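Local coordinates for tudor and KH domain-containing protein homolog (Bombyx mori, PDB 5VQH) that takes part in primary piRNA biogenesis, helping to repress transposons in the germline, and recognizes symmetrically methylated Siwi and Ago3 through its Tudor domain, at residues Y113-D118 against R138-E143; I23-S28 against V38-P43; D50-M55 against D86-R91. All blocks are in the same frame, centred on the assembly; numbering follows the deposited sequence. Where two conformers were deposited one is given.

In the fold
The three contacts illustrate how an extended Tudor domain builds one ligand pocket from parts far apart in sequence. Contact 1 stands in the middle, its centre about 11 Å from that of contact 2 and about 14 Å from that of contact 3. Asp115 O meets Gln39 NE2 at 2.6 Å, and Tyr116 O meets Ser28 OG at 2.7 Å, tying the loop to the hairpin of contact 2. Toward contact 3, Asp115 OD2 makes a salt bridge of 2.9 Å to Arg91 NE. Contacts 2 and 3 do not touch, their nearest atoms lying about 7 Å apart. Contacts 1 and 3 both meet the dimethylarginine, while Ser28 of contact 2 lines its pocket.

Contact 1. Residues Y113-D118 against R138-E143; sequences YLDYGD and RFQAME. With 2MR (n3, n4-dimethylarginine), chain C.
Leu114 and Asp115 both hold CG anti to the carbonyl carbon (chi1 -78° and -62°), and from these adjacent positions one side chain meets the Phe139 ring while the other reaches the backbone of Gln140. CD1 of Leu114 rests over one face of the Phe139 ring, displaced toward the rim and 3.7 Å from the centroid, a CH-pi contact. Asp115 OD1 lies at the edge of the same ring, near its plane. That oxygen accepts Gln140 N at 2.9 Å in a nearly straight bond (165°), using the anti lone pair, while OD2 is held in the salt bridge to Arg91. Next to it, Ala141 N donates to Leu114 O over 3.2 Å, and a water bridges Leu114 O to Ala141 O.

The methyl of Ala141 then packs against the turn, with CB 3.5 Å from Tyr116 N. Gly117 suits this spot, since at its backbone angles a side chain would be jammed against the preceding carbonyl oxygen. Gln140 folds back so that NE2 donates to Arg138 O, and it also reaches Gln44 on helix 43-59.

On the ligand side, one face of the Tyr116 ring lies against the guanidinium of the dimethylarginine, whose CZ is offset toward the rim and 3.5 Å from Tyr116 CG. Asp118 OD2 accepts the ligand's NH2 at 3.0 Å; a second bond, to OD1, is weak. The methyl CQ1 sits 3.4 Å from Tyr113 CG, and Phe83 and Tyr90 complete the aromatic cage familiar from Tudor domains. The chemistry implies recognition by two complementary means: the aromatic rings suit a broad, methylated cation, and the Asp118 carboxylate probably offsets its charge while gripping one of its N-H groups.

Contact 2. Residues I23-S28 against V38-P43; sequences IEVYVS and VQFVGP
Ile23 begins the contact in this antiparallel hairpin: CG1 sits between the backbone N and the carbonyl carbon (chi1 55°), and CD1 ends up over the centre of the Phe40 ring, 3.7 Å from its centroid. Glu24 O then accepts Val41 N at 3.0 Å, and a water spans Glu24 O and Val41 O. Val25 and Phe40 form a non-hydrogen-bonded pair; on the face they share with Val38, Val25 CB approaches Val38 CB to 3.9 Å. Tyr26 and Gln39 are the hydrogen-bonded pair, joined by two bonds, Tyr26 N to Gln39 O and Gln39 N to Tyr26 O, each 2.9 Å. Over one face of the Tyr26 ring lies Val41 CG2, a CH-pi contact. Val27 pairs with Val38, again without hydrogen bonds. Ser28 CB lies 3.4 Å from Gln39 CD, and both polar ends look elsewhere: Ser28 OG to Tyr116 O, and Gln39 NE2 to Asp115 O. The hairpin, consistent with the staphylococcal-nuclease-like (SN-like) part of an extended Tudor domain, thus combines apolar cohesion between its strands with buried polar groups whose hydrogen bonds fix the neighbouring binding loop.

Contact 3. Residues D50-M55 against D86-R91; sequences DLVAHM and DGRWYR. With 2MR (n3, n4-dimethylarginine), chain C.
Val52, on helix 43-59 of the extended Tudor fold, sets both methyls against the Tyr90 ring, CG1 and CG2 each 3.7 Å from Tyr90 CE1. Tyr90 is itself a wall of the aromatic cage: NH1 of the dimethylarginine stands 3.8 Å above the plane of its ring, over the centre.

The Asp86 carboxylate fixes the hydroxyl end of that ring. Tyr90 OH donates to the syn lone pair of Asp86 OD1 at 2.6 Å, in the plane of the ring. Arg88 NH1 reaches the same oxygen at 2.8 Å as a salt bridge, meeting it from above the carboxylate plane, while Arg88 N donates to OD2 at 2.9 Å and closes an Asx turn. An alanine at Asp86 would remove all three bonds, and the Tyr90 hydroxyl is likely to lose its acceptor while the Arg88 guanidinium is left without its charged mate beside the ligand.

Farther from the pocket, the Met55 side chain packs its CB on Trp89 CB and crosses that of Arg91 at about a right angle. SD lies 3.7 Å from Arg91 CG, and the bend at the last torsion (chi3 55°) turns CE against the backbone of Tyr90. Leu134 O, Leu137 O and Asp115 OD2 steady the polar end of Arg91, and Leu51 CD2 sits over one face of the guanidinium, offset toward the rim, 3.7 Å from Arg91 NE.

Contact 1. Residues Y113-D118 against R138-E143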
loop_
_atom_site.group_PDB
_atom_site.type_symbol
_atom_site.label_atom_id
_atom_site.label_comp_id
_atom_site.label_asym_id
_atom_site.label_seq_id
_atom_site.Cartn_x
_atom_site.Cartn_y
_atom_site.Cartn_z
ATOM N N TYR A 113 6.150 2.309 1.028
ATOM C CA TYR A 113 6.055 2.749 -0.364
ATOM C C TYR A 113 4.653 3.295 -0.634
ATOM O O TYR A 113 3.662 2.555 -0.730
ATOM C CB TYR A 113 6.412 1.605 -1.287
ATOM C CG TYR A 113 7.870 1.211 -1.153
ATOM C CD1 TYR A 113 8.859 1.922 -1.809
ATOM C CD2 TYR A 113 8.245 0.172 -0.353
ATOM C CE1 TYR A 113 10.181 1.589 -1.688
ATOM C CE2 TYR A 113 9.571 -0.175 -0.205
ATOM C CZ TYR A 113 10.531 0.535 -0.870
ATOM O OH TYR A 113 11.845 0.175 -0.715
ATOM N N LEU A 114 4.593 4.627 -0.735
ATOM C CA LEU A 114 3.352 5.401 -0.622
ATOM C C LEU A 114 2.332 5.196 -1.763
ATOM O O LEU A 114 1.165 5.422 -1.574
ATOM C CB LEU A 114 3.712 6.890 -0.564
ATOM C CG LEU A 114 4.211 7.410 0.760
ATOM C CD1 LEU A 114 4.929 8.729 0.583
ATOM C CD2 LEU A 114 3.072 7.576 1.706
ATOM N N ASP A 115 2.816 4.851 -2.945
ATOM C CA ASP A 115 1.984 4.564 -4.120
ATOM C C ASP A 115 1.558 3.082 -4.300
ATOM O O ASP A 115 0.877 2.741 -5.247
ATOM C CB ASP A 115 2.747 5.059 -5.355
ATOM C CG ASP A 115 2.974 6.572 -5.305
ATOM O OD1 ASP A 115 1.976 7.267 -5.135
ATOM O OD2 ASP A 115 4.118 7.063 -5.439
ATOM N N TYR A 116 1.925 2.236 -3.349
ATOM C CA TYR A 116 1.809 0.800 -3.492
ATOM C C TYR A 116 1.331 0.143 -2.219
ATOM O O TYR A 116 0.428 -0.672 -2.276
ATOM C CB TYR A 116 3.158 0.221 -3.913
ATOM C CG TYR A 116 3.515 0.594 -5.329
ATOM C CD1 TYR A 116 2.963 -0.076 -6.414
ATOM C CD2 TYR A 116 4.346 1.653 -5.589
ATOM C CE1 TYR A 116 3.293 0.280 -7.719
ATOM C CE2 TYR A 116 4.679 2.010 -6.872
ATOM C CZ TYR A 116 4.146 1.342 -7.938
ATOM O OH TYR A 116 4.482 1.750 -9.226
ATOM N N GLY A 117 1.950 0.492 -1.081
ATOM C CA GLY A 117 1.461 0.107 0.236
ATOM C C GLY A 117 2.298 -0.949 0.922
ATOM O O GLY A 117 2.065 -1.287 2.095
ATOM N N ASP A 118 3.280 -1.479 0.222
ATOM C CA ASP A 118 4.191 -2.371 0.890
ATOM C C ASP A 118 5.274 -1.641 1.663
ATOM O O ASP A 118 5.509 -0.442 1.485
ATOM C CB ASP A 118 4.798 -3.383 -0.075
ATOM C CG ASP A 118 5.365 -2.769 -1.350
ATOM O OD1 ASP A 118 6.205 -3.448 -1.950
ATOM O OD2 ASP A 118 4.978 -1.680 -1.783
ATOM N N ARG A 138 -0.878 12.603 -6.284
ATOM C CA ARG A 138 -1.471 12.117 -5.039
ATOM C C ARG A 138 -0.835 10.779 -4.673
ATOM O O ARG A 138 -0.417 10.000 -5.546
ATOM C CB ARG A 138 -3.010 11.996 -5.223
ATOM C CG ARG A 138 -3.776 11.362 -4.071
ATOM C CD ARG A 138 -5.257 11.225 -4.423
ATOM N NE ARG A 138 -5.458 10.331 -5.577
ATOM C CZ ARG A 138 -5.756 9.045 -5.473
ATOM N NH1 ARG A 138 -5.892 8.481 -4.267
ATOM N NH2 ARG A 138 -5.908 8.313 -6.565
ATOM N N PHE A 139 -0.739 10.498 -3.386
ATOM C CA PHE A 139 -0.195 9.194 -2.994
ATOM C C PHE A 139 -1.215 8.104 -3.343
ATOM O O PHE A 139 -2.342 8.134 -2.878
ATOM C CB PHE A 139 0.172 9.185 -1.516
ATOM C CG PHE A 139 1.293 10.135 -1.162
ATOM C CD1 PHE A 139 2.396 10.276 -1.985
ATOM C CD2 PHE A 139 1.254 10.858 0.021
ATOM C CE1 PHE A 139 3.415 11.138 -1.648
ATOM C CE2 PHE A 139 2.281 11.714 0.380
ATOM C CZ PHE A 139 3.372 11.855 -0.459
ATOM N N GLN A 140 -0.813 7.178 -4.195
ATOM C CA GLN A 140 -1.753 6.272 -4.863
ATOM C C GLN A 140 -2.330 5.143 -4.035
ATOM O O GLN A 140 -3.395 4.621 -4.423
ATOM C CB GLN A 140 -1.112 5.651 -6.105
ATOM C CG GLN A 140 -0.952 6.580 -7.289
ATOM C CD GLN A 140 -2.264 7.183 -7.712
ATOM O OE1 GLN A 140 -3.137 6.506 -8.237
ATOM N NE2 GLN A 140 -2.440 8.442 -7.422
ATOM N N ALA A 141 -1.693 4.780 -2.911
ATOM C CA ALA A 141 -2.140 3.595 -2.114
ATOM C C ALA A 141 -3.153 3.946 -1.050
ATOM O O ALA A 141 -2.840 4.770 -0.242
ATOM C CB ALA A 141 -0.949 2.907 -1.465
ATOM N N MET A 142 -4.353 3.349 -1.083
ATOM C CA MET A 142 -5.397 3.562 -0.079
ATOM C C MET A 142 -5.520 2.306 0.801
ATOM O O MET A 142 -5.802 1.223 0.297
ATOM C CB MET A 142 -6.748 3.843 -0.763
ATOM C CG MET A 142 -6.712 4.820 -1.950
ATOM S SD MET A 142 -5.688 6.259 -1.599
ATOM C CE MET A 142 -6.492 6.842 -0.102
ATOM N N GLU A 143 -5.307 2.433 2.101
ATOM C CA GLU A 143 -5.497 1.285 2.990
ATOM C C GLU A 143 -6.956 0.770 3.001
ATOM O O GLU A 143 -7.873 1.541 3.068
ATOM C CB GLU A 143 -5.087 1.655 4.407
ATOM C CG GLU A 143 -4.635 0.464 5.231
ATOM C CD GLU A 143 -4.505 0.825 6.687
ATOM O OE1 GLU A 143 -3.918 1.873 6.966
ATOM O OE2 GLU A 143 -4.996 0.081 7.551
HETATM N N 2MR C . 6.850 -4.360 -11.164
HETATM C CA 2MR C . 7.931 -4.272 -10.165
HETATM C CB 2MR C . 7.396 -3.590 -8.910
HETATM C CG 2MR C . 6.619 -2.308 -9.206
HETATM C CD 2MR C . 6.671 -1.469 -7.943
HETATM N NE 2MR C . 5.966 -2.154 -6.890
HETATM C CZ 2MR C . 6.069 -1.756 -5.641
HETATM N NH1 2MR C . 6.825 -0.791 -5.388
HETATM C CQ1 2MR C . 7.053 -0.211 -4.082
HETATM N NH2 2MR C . 5.398 -2.369 -4.665
HETATM C CQ2 2MR C . 4.524 -3.512 -4.879
HETATM C C 2MR C . 8.561 -5.594 -9.750
HETATM O O 2MR C . 9.285 -5.696 -8.741
HETATM O OXT 2MR C . 8.390 -6.626 -10.407
HETATM O O HOH W 1 -0.413 5.845 0.285
#

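Contact 2. Residues I23-S28 against V38-P43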
loop_
_atom_site.group_PDB
_atom_site.type_symbol
_atom_site.label_atom_id
_atom_site.label_comp_id
_atom_site.label_asym_id
_atom_site.label_seq_id
_atom_site.Cartn_x
_atom_site.Cartn_y
_atom_site.Cartn_z
ATOM N N ILE A 23 -16.523 0.767 -7.581
ATOM C CA ILE A 23 -15.475 1.263 -8.467
ATOM C C ILE A 23 -14.446 0.208 -8.790
ATOM O O ILE A 23 -14.463 -0.887 -8.240
ATOM C CB ILE A 23 -14.753 2.491 -7.886
ATOM C CG1 ILE A 23 -14.202 2.189 -6.510
ATOM C CG2 ILE A 23 -15.708 3.661 -7.810
ATOM C CD1 ILE A 23 -12.999 3.041 -6.201
ATOM N N GLU A 24 -13.556 0.549 -9.705
ATOM C CA GLU A 24 -12.534 -0.359 -10.105
ATOM C C GLU A 24 -11.176 0.020 -9.494
ATOM O O GLU A 24 -10.792 1.202 -9.478
ATOM C CB GLU A 24 -12.457 -0.373 -11.602
ATOM C CG GLU A 24 -12.896 -1.668 -12.266
ATOM C CD GLU A 24 -13.033 -1.473 -13.764
ATOM O OE1 GLU A 24 -12.081 -1.874 -14.512
ATOM O OE2 GLU A 24 -14.067 -0.840 -14.160
ATOM N N VAL A 25 -10.468 -1.004 -9.008
ATOM C CA VAL A 25 -9.216 -0.848 -8.264
ATOM C C VAL A 25 -8.271 -1.969 -8.628
ATOM O O VAL A 25 -8.720 -3.000 -9.108
ATOM C CB VAL A 25 -9.443 -0.947 -6.749
ATOM C CG1 VAL A 25 -10.428 0.102 -6.266
ATOM C CG2 VAL A 25 -9.958 -2.317 -6.349
ATOM N N TYR A 26 -6.970 -1.745 -8.435
ATOM C CA TYR A 26 -5.947 -2.817 -8.418
ATOM C C TYR A 26 -5.539 -2.978 -6.962
ATOM O O TYR A 26 -5.384 -1.972 -6.254
ATOM C CB TYR A 26 -4.709 -2.428 -9.187
ATOM C CG TYR A 26 -4.932 -2.011 -10.614
ATOM C CD1 TYR A 26 -5.340 -2.939 -11.581
ATOM C CD2 TYR A 26 -4.698 -0.710 -11.015
ATOM C CE1 TYR A 26 -5.560 -2.561 -12.906
ATOM C CE2 TYR A 26 -4.879 -0.318 -12.329
ATOM C CZ TYR A 26 -5.302 -1.241 -13.273
ATOM O OH TYR A 26 -5.465 -0.836 -14.569
ATOM N N VAL A 27 -5.393 -4.218 -6.502
ATOM C CA VAL A 27 -4.798 -4.484 -5.192
ATOM C C VAL A 27 -3.294 -4.447 -5.388
ATOM O O VAL A 27 -2.737 -5.142 -6.246
ATOM C CB VAL A 27 -5.240 -5.803 -4.642
ATOM C CG1 VAL A 27 -4.499 -6.110 -3.356
ATOM C CG2 VAL A 27 -6.736 -5.774 -4.410
ATOM N N SER A 28 -2.667 -3.536 -4.678
ATOM C CA SER A 28 -1.292 -3.197 -4.978
ATOM C C SER A 28 -0.363 -3.805 -3.972
ATOM O O SER A 28 0.755 -4.128 -4.294
ATOM C CB SER A 28 -1.102 -1.673 -5.059
ATOM O OG SER A 28 -1.679 -0.981 -3.979
ATOM N N VAL A 38 -5.209 -0.485 -2.062
ATOM C CA VAL A 38 -5.653 -0.442 -3.449
ATOM C C VAL A 38 -5.248 0.863 -4.114
ATOM O O VAL A 38 -4.989 1.849 -3.437
ATOM C CB VAL A 38 -7.166 -0.673 -3.603
ATOM C CG1 VAL A 38 -7.586 -1.883 -2.811
ATOM C CG2 VAL A 38 -7.963 0.493 -3.089
ATOM N N GLN A 39 -5.152 0.812 -5.439
ATOM C CA GLN A 39 -4.985 1.967 -6.302
ATOM C C GLN A 39 -6.215 2.047 -7.185
ATOM O O GLN A 39 -6.755 1.026 -7.594
ATOM C CB GLN A 39 -3.775 1.798 -7.187
ATOM C CG GLN A 39 -2.490 1.549 -6.435
ATOM C CD GLN A 39 -1.464 0.888 -7.305
ATOM O OE1 GLN A 39 -1.784 0.004 -8.111
ATOM N NE2 GLN A 39 -0.229 1.294 -7.151
ATOM N N PHE A 40 -6.679 3.255 -7.445
ATOM C CA PHE A 40 -7.908 3.474 -8.221
ATOM C C PHE A 40 -7.520 3.393 -9.677
ATOM O O PHE A 40 -6.457 3.891 -10.076
ATOM C CB PHE A 40 -8.519 4.824 -7.876
ATOM C CG PHE A 40 -9.230 4.848 -6.544
ATOM C CD1 PHE A 40 -8.955 3.929 -5.557
ATOM C CD2 PHE A 40 -10.167 5.797 -6.279
ATOM C CE1 PHE A 40 -9.614 3.960 -4.345
ATOM C CE2 PHE A 40 -10.835 5.834 -5.063
ATOM C CZ PHE A 40 -10.556 4.919 -4.101
ATOM N N VAL A 41 -8.337 2.687 -10.447
ATOM C CA VAL A 41 -8.096 2.522 -11.859
ATOM C C VAL A 41 -8.473 3.808 -12.495
ATOM O O VAL A 41 -9.558 4.343 -12.234
ATOM C CB VAL A 41 -8.980 1.451 -12.471
ATOM C CG1 VAL A 41 -8.772 1.416 -13.965
ATOM C CG2 VAL A 41 -8.639 0.079 -11.892
ATOM N N GLY A 42 -7.584 4.324 -13.327
ATOM C CA GLY A 42 -7.807 5.622 -13.922
ATOM C C GLY A 42 -6.532 6.300 -14.302
ATOM O O GLY A 42 -5.472 5.678 -14.243
ATOM N N PRO A 43 -6.627 7.586 -14.698
ATOM C CA PRO A 43 -5.503 8.249 -15.354
ATOM C C PRO A 43 -4.269 8.490 -14.477
ATOM O O PRO A 43 -3.162 8.653 -15.027
ATOM C CB PRO A 43 -6.114 9.563 -15.872
ATOM C CG PRO A 43 -7.257 9.814 -14.975
ATOM C CD PRO A 43 -7.815 8.461 -14.666
HETATM O O HOH W 2 -11.678 3.585 -10.579
#

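Contact 3. Residues D50-M55 against D86-R91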
loop_
_atom_site.group_PDB
_atom_site.type_symbol
_atom_site.label_atom_id
_atom_site.label_comp_id
_atom_site.label_asym_id
_atom_site.label_seq_id
_atom_site.Cartn_x
_atom_site.Cartn_y
_atom_site.Cartn_z
ATOM N N ASP A 50 4.684 7.028 -15.129
ATOM C CA ASP A 50 5.604 8.001 -15.684
ATOM C C ASP A 50 6.524 8.505 -14.619
ATOM O O ASP A 50 7.711 8.772 -14.879
ATOM C CB ASP A 50 4.822 9.188 -16.267
ATOM C CG ASP A 50 4.106 8.821 -17.538
ATOM O OD1 ASP A 50 4.644 7.921 -18.221
ATOM O OD2 ASP A 50 3.017 9.395 -17.836
ATOM N N LEU A 51 5.951 8.676 -13.426
ATOM C CA LEU A 51 6.709 9.146 -12.279
ATOM C C LEU A 51 7.790 8.146 -11.848
ATOM O O LEU A 51 8.896 8.541 -11.512
ATOM C CB LEU A 51 5.769 9.479 -11.128
ATOM C CG LEU A 51 6.400 9.969 -9.824
ATOM C CD1 LEU A 51 7.244 11.193 -10.077
ATOM C CD2 LEU A 51 5.352 10.286 -8.769
ATOM N N VAL A 52 7.490 6.864 -11.865
ATOM C CA VAL A 52 8.474 5.857 -11.475
ATOM C C VAL A 52 9.646 5.882 -12.438
ATOM O O VAL A 52 10.786 5.806 -12.029
ATOM C CB VAL A 52 7.880 4.428 -11.466
ATOM C CG1 VAL A 52 8.940 3.381 -11.181
ATOM C CG2 VAL A 52 6.807 4.306 -10.407
ATOM N N ALA A 53 9.344 5.934 -13.726
ATOM C CA ALA A 53 10.350 6.002 -14.781
ATOM C C ALA A 53 11.198 7.244 -14.652
ATOM O O ALA A 53 12.402 7.214 -14.810
ATOM C CB ALA A 53 9.671 6.033 -16.139
ATOM N N HIS A 54 10.565 8.359 -14.397
ATOM C CA HIS A 54 11.319 9.580 -14.225
ATOM C C HIS A 54 12.228 9.522 -12.976
ATOM O O HIS A 54 13.431 9.820 -13.050
ATOM C CB HIS A 54 10.351 10.748 -14.149
ATOM C CG HIS A 54 11.021 12.072 -14.092
ATOM N ND1 HIS A 54 10.372 13.210 -13.671
ATOM C CD2 HIS A 54 12.286 12.446 -14.396
ATOM C CE1 HIS A 54 11.203 14.235 -13.734
ATOM N NE2 HIS A 54 12.374 13.798 -14.163
ATOM N N MET A 55 11.659 9.121 -11.840
ATOM C CA MET A 55 12.422 9.073 -10.623
ATOM C C MET A 55 13.551 8.107 -10.829
ATOM O O MET A 55 14.690 8.345 -10.426
ATOM C CB MET A 55 11.554 8.644 -9.454
ATOM C CG MET A 55 10.630 9.744 -8.988
ATOM S SD MET A 55 9.598 9.344 -7.559
ATOM C CE MET A 55 10.816 8.829 -6.349
ATOM N N ASP A 86 13.065 -4.667 -7.577
ATOM C CA ASP A 86 13.279 -4.250 -8.977
ATOM C C ASP A 86 14.360 -3.202 -9.204
ATOM O O ASP A 86 14.647 -2.843 -10.351
ATOM C CB ASP A 86 11.979 -3.782 -9.631
ATOM C CG ASP A 86 11.393 -2.528 -8.992
ATOM O OD1 ASP A 86 10.298 -2.135 -9.429
ATOM O OD2 ASP A 86 12.001 -1.929 -8.073
ATOM N N GLY A 87 14.960 -2.704 -8.132
ATOM C CA GLY A 87 15.961 -1.655 -8.260
ATOM C C GLY A 87 15.465 -0.326 -8.801
ATOM O O GLY A 87 16.253 0.453 -9.246
ATOM N N ARG A 88 14.166 -0.049 -8.756
ATOM C CA ARG A 88 13.637 1.262 -9.186
ATOM C C ARG A 88 13.318 2.193 -7.989
ATOM O O ARG A 88 13.213 1.743 -6.833
ATOM C CB ARG A 88 12.382 1.062 -10.055
ATOM C CG ARG A 88 12.580 0.183 -11.289
ATOM C CD ARG A 88 11.321 0.128 -12.130
ATOM N NE ARG A 88 11.396 -0.811 -13.262
ATOM C CZ ARG A 88 10.955 -2.076 -13.254
ATOM N NH1 ARG A 88 10.424 -2.626 -12.163
ATOM N NH2 ARG A 88 11.052 -2.817 -14.355
ATOM N N TRP A 89 13.169 3.486 -8.271
ATOM C CA TRP A 89 13.003 4.496 -7.225
ATOM C C TRP A 89 11.545 4.852 -7.001
ATOM O O TRP A 89 10.764 5.039 -7.952
ATOM C CB TRP A 89 13.816 5.769 -7.554
ATOM C CG TRP A 89 15.306 5.551 -7.393
ATOM C CD1 TRP A 89 16.159 5.006 -8.304
ATOM C CD2 TRP A 89 16.091 5.811 -6.233
ATOM N NE1 TRP A 89 17.433 4.929 -7.796
ATOM C CE2 TRP A 89 17.417 5.418 -6.523
ATOM C CE3 TRP A 89 15.810 6.346 -4.979
ATOM C CZ2 TRP A 89 18.436 5.536 -5.611
ATOM C CZ3 TRP A 89 16.822 6.464 -4.093
ATOM C CH2 TRP A 89 18.126 6.060 -4.412
ATOM N N TYR A 90 11.193 4.987 -5.722
ATOM C CA TYR A 90 9.811 5.169 -5.294
ATOM C C TYR A 90 9.727 6.216 -4.172
ATOM O O TYR A 90 10.714 6.573 -3.512
ATOM C CB TYR A 90 9.228 3.818 -4.856
ATOM C CG TYR A 90 9.182 2.809 -5.975
ATOM C CD1 TYR A 90 8.149 2.822 -6.881
ATOM C CD2 TYR A 90 10.183 1.855 -6.150
ATOM C CE1 TYR A 90 8.095 1.918 -7.930
ATOM C CE2 TYR A 90 10.145 0.948 -7.205
ATOM C CZ TYR A 90 9.079 0.983 -8.093
ATOM O OH TYR A 90 8.950 0.117 -9.175
ATOM N N ARG A 91 8.534 6.730 -3.987
ATOM C CA ARG A 91 8.264 7.639 -2.930
ATOM C C ARG A 91 7.865 6.777 -1.763
ATOM O O ARG A 91 6.956 5.932 -1.892
ATOM C CB ARG A 91 7.121 8.578 -3.295
ATOM C CG ARG A 91 7.358 9.355 -4.564
ATOM C CD ARG A 91 6.268 10.389 -4.886
ATOM N NE ARG A 91 4.910 9.883 -5.086
ATOM C CZ ARG A 91 3.847 10.663 -5.313
ATOM N NH1 ARG A 91 3.970 11.996 -5.368
ATOM N NH2 ARG A 91 2.647 10.130 -5.462
HETATM N N 2MR C . 6.850 -4.360 -11.164
HETATM C CA 2MR C . 7.931 -4.272 -10.165
HETATM C CB 2MR C . 7.396 -3.590 -8.910
HETATM C CG 2MR C . 6.619 -2.308 -9.206
HETATM C CD 2MR C . 6.671 -1.469 -7.943
HETATM N NE 2MR C . 5.966 -2.154 -6.890
HETATM C CZ 2MR C . 6.069 -1.756 -5.641
HETATM N NH1 2MR C . 6.825 -0.791 -5.388
HETATM C CQ1 2MR C . 7.053 -0.211 -4.082
HETATM N NH2 2MR C . 5.398 -2.369 -4.665
HETATM C CQ2 2MR C . 4.524 -3.512 -4.879
HETATM C C 2MR C . 8.561 -5.594 -9.750
HETATM O O 2MR C . 9.285 -5.696 -8.741
HETATM O OXT 2MR C . 8.390 -6.626 -10.407
#